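Local coordinates for protein amidase (Bacillus anthracis, PDB 5EWQ) that probably hydrolyses carboxylic amides to the free acid and ammonia, at residues Ile91-Met96 / Ala128-Thr133. Sequence-based numbering, arbitrary orientation.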
ATOM      1  N   ILE A  91      13.588  -7.526   7.469  1.00 42.81           N
ATOM      2  CA  ILE A  91      14.115  -6.405   8.238  1.00 52.63           C
ATOM      3  C   ILE A  91      15.532  -6.084   7.785  1.00 51.74           C
ATOM      4  O   ILE A  91      16.380  -6.971   7.708  1.00 61.22           O
ATOM      5  CB  ILE A  91      14.117  -6.698   9.754  1.00 54.75           C
ATOM      6  CG1 ILE A  91      12.689  -6.688  10.301  1.00 50.99           C
ATOM      7  CG2 ILE A  91      14.964  -5.677  10.499  1.00 44.62           C
ATOM      8  CD1 ILE A  91      12.023  -5.331  10.242  1.00 46.97           C
ATOM      9  N   ASN A  92      15.780  -4.815   7.473  1.00 51.44           N
ATOM     10  CA  ASN A  92      17.113  -4.362   7.096  1.00 54.14           C
ATOM     11  C   ASN A  92      18.091  -4.544   8.252  1.00 66.92           C
ATOM     12  O   ASN A  92      17.927  -3.932   9.307  1.00 79.55           O
ATOM     13  CB  ASN A  92      17.071  -2.896   6.657  1.00 54.75           C
ATOM     14  CG  ASN A  92      18.339  -2.454   5.943  1.00 61.39           C
ATOM     15  OD1 ASN A  92      19.409  -3.037   6.120  1.00 57.87           O
ATOM     16  ND2 ASN A  92      18.222  -1.411   5.129  1.00 57.40           N
ATOM     17  N   PRO A  93      19.110  -5.394   8.060  1.00 68.47           N
ATOM     18  CA  PRO A  93      20.136  -5.594   9.089  1.00 71.21           C
ATOM     19  C   PRO A  93      21.022  -4.364   9.253  1.00 56.52           C
ATOM     20  O   PRO A  93      21.680  -4.209  10.281  1.00 70.37           O
ATOM     21  CB  PRO A  93      20.940  -6.783   8.556  1.00 60.72           C
ATOM     22  CG  PRO A  93      20.751  -6.726   7.081  1.00 51.19           C
ATOM     23  CD  PRO A  93      19.351  -6.232   6.873  1.00 48.39           C
ATOM     24  N   ASN A  94      21.029  -3.502   8.242  1.00 56.20           N
ATOM     25  CA  ASN A  94      21.812  -2.275   8.281  1.00 59.35           C
ATOM     26  C   ASN A  94      20.949  -1.061   8.609  1.00 60.79           C
ATOM     27  O   ASN A  94      21.361   0.076   8.390  1.00 68.97           O
ATOM     28  CB  ASN A  94      22.526  -2.053   6.945  1.00 60.89           C
ATOM     29  CG  ASN A  94      23.419  -3.216   6.561  1.00 63.28           C
ATOM     30  OD1 ASN A  94      23.998  -3.881   7.420  1.00 62.93           O
ATOM     31  ND2 ASN A  94      23.534  -3.469   5.262  1.00 58.82           N
ATOM     32  N   ALA A  95      19.753  -1.312   9.135  1.00 56.95           N
ATOM     33  CA  ALA A  95      18.807  -0.243   9.449  1.00 63.26           C
ATOM     34  C   ALA A  95      19.377   0.739  10.466  1.00 72.54           C
ATOM     35  O   ALA A  95      19.171   1.948  10.355  1.00 71.56           O
ATOM     36  CB  ALA A  95      17.501  -0.829   9.961  1.00 57.88           C
HETATM   37  N   MSE A  96      20.093   0.215  11.456  1.00 75.01           N
HETATM   38  CA  MSE A  96      20.699   1.051  12.484  1.00 71.68           C
HETATM   39  C   MSE A  96      21.943   1.759  11.959  1.00 81.41           C
HETATM   40  O   MSE A  96      22.169   2.931  12.255  1.00 72.10           O
HETATM   41  CB  MSE A  96      21.048   0.215  13.717  1.00 70.41           C
HETATM   42  CG  MSE A  96      19.835  -0.347  14.441  1.00 65.78           C
HETATM   43 SE   MSE A  96      18.748   1.034  15.291  0.65 85.47          SE
HETATM   44  CE  MSE A  96      19.083   0.567  17.153  1.00 69.92           C
ATOM     45  N   ALA A 128      18.625  -3.724  -3.081  1.00 62.96           N
ATOM     46  CA  ALA A 128      19.913  -4.268  -3.501  1.00 44.21           C
ATOM     47  C   ALA A 128      20.740  -4.822  -2.343  1.00 50.20           C
ATOM     48  O   ALA A 128      20.917  -4.160  -1.320  1.00 47.34           O
ATOM     49  CB  ALA A 128      20.711  -3.205  -4.244  1.00 46.79           C
ATOM     50  N   LYS A 129      21.220  -6.051  -2.517  1.00 59.25           N
ATOM     51  CA  LYS A 129      22.210  -6.675  -1.635  1.00 59.95           C
ATOM     52  C   LYS A 129      21.768  -6.878  -0.183  1.00 62.23           C
ATOM     53  O   LYS A 129      22.493  -7.488   0.603  1.00 63.93           O
ATOM     54  CB  LYS A 129      23.505  -5.854  -1.650  1.00 51.36           C
ATOM     55  N   VAL A 130      20.586  -6.387   0.176  1.00 63.39           N
ATOM     56  CA  VAL A 130      20.166  -6.402   1.573  1.00 64.15           C
ATOM     57  C   VAL A 130      18.943  -7.281   1.825  1.00 57.55           C
ATOM     58  O   VAL A 130      19.033  -8.296   2.516  1.00 70.23           O
ATOM     59  CB  VAL A 130      19.863  -4.976   2.072  1.00 68.14           C
ATOM     60  CG1 VAL A 130      19.384  -5.010   3.509  1.00 68.64           C
ATOM     61  CG2 VAL A 130      21.097  -4.098   1.946  1.00 73.70           C
HETATM   62  N   MSE A 131      17.801  -6.890   1.269  1.00 39.83           N
HETATM   63  CA  MSE A 131      16.549  -7.588   1.542  1.00 55.20           C
HETATM   64  C   MSE A 131      15.984  -8.289   0.310  1.00 63.89           C
HETATM   65  O   MSE A 131      15.854  -7.682  -0.753  1.00 77.33           O
HETATM   66  CB  MSE A 131      15.515  -6.614   2.103  1.00 56.16           C
HETATM   67  CG  MSE A 131      15.847  -6.090   3.488  1.00 53.12           C
HETATM   68 SE   MSE A 131      15.038  -4.351   3.826  0.86 59.17          SE
HETATM   69  CE  MSE A 131      16.038  -3.305   2.515  1.00 40.81           C
ATOM     70  N   PRO A 132      15.649  -9.579   0.459  1.00 45.57           N
ATOM     71  CA  PRO A 132      15.057 -10.398  -0.604  1.00 42.62           C
ATOM     72  C   PRO A 132      13.720  -9.864  -1.110  1.00 33.68           C
ATOM     73  O   PRO A 132      12.920  -9.351  -0.328  1.00 28.85           O
ATOM     74  CB  PRO A 132      14.865 -11.760   0.070  1.00 30.20           C
ATOM     75  CG  PRO A 132      15.879 -11.789   1.151  1.00 32.66           C
ATOM     76  CD  PRO A 132      15.963 -10.380   1.654  1.00 39.85           C
ATOM     77  N   THR A 133      13.494  -9.987  -2.413  1.00 33.84           N
ATOM     78  CA  THR A 133      12.223  -9.617  -3.019  1.00 25.79           C
ATOM     79  C   THR A 133      11.521 -10.886  -3.475  1.00 30.86           C
ATOM     80  O   THR A 133      12.025 -11.602  -4.339  1.00 43.21           O
ATOM     81  CB  THR A 133      12.413  -8.662  -4.208  1.00 31.66           C
ATOM     82  OG1 THR A 133      13.286  -7.593  -3.826  1.00 28.84           O
ATOM     83  CG2 THR A 133      11.076  -8.090  -4.654  1.00 25.60           C
TER
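Asn92 and Met131 bring their backbones to within 6.4 Å, CA to CA, where a type I beta turn running from Asn92 to Ala95 faces an irregular loop. The turn leads from strand 88-91, at one border of the mixed sheet of the amidase fold, into helix 95-104. Within it lies an Asx turn, and the pair exemplifies an asparagine whose amide braces a turn while its flank packs on a neighbouring loop. Asn92 carries its CG anti to the backbone N (chi1 -166°), which takes the amide forward, along the loop-facing side of the turn, toward the N-H of Asn94. There OD1 closes the Asx turn by accepting a hydrogen bond from the backbone N-H of Asn94 (N to OD1 2.7 Å), the donor lying 38° above the carbonyl plane. The other end of the amide is held by the sheet, since ND2 bonds to the backbone O of Val162 in the adjoining strand 161-166. With its orientation so fixed, the amide receives Val130 obliquely: one methyl, CG1, rests 3.3 Å from Asn92 OD1 and also 3.6 Å from Pro93 CD, while CG2 comes no nearer than 4.2 Å to Asn94 ND2. Met131, a selenomethionine, comes in at about a right angle to the Asn92 side chain. Its selenium packs against the root of that side chain, SE lying 3.8 Å from Asn92 CB. The chain then bends at chi3 (-66°), leaving the terminal CE 3.9 Å from Asn92 ND2.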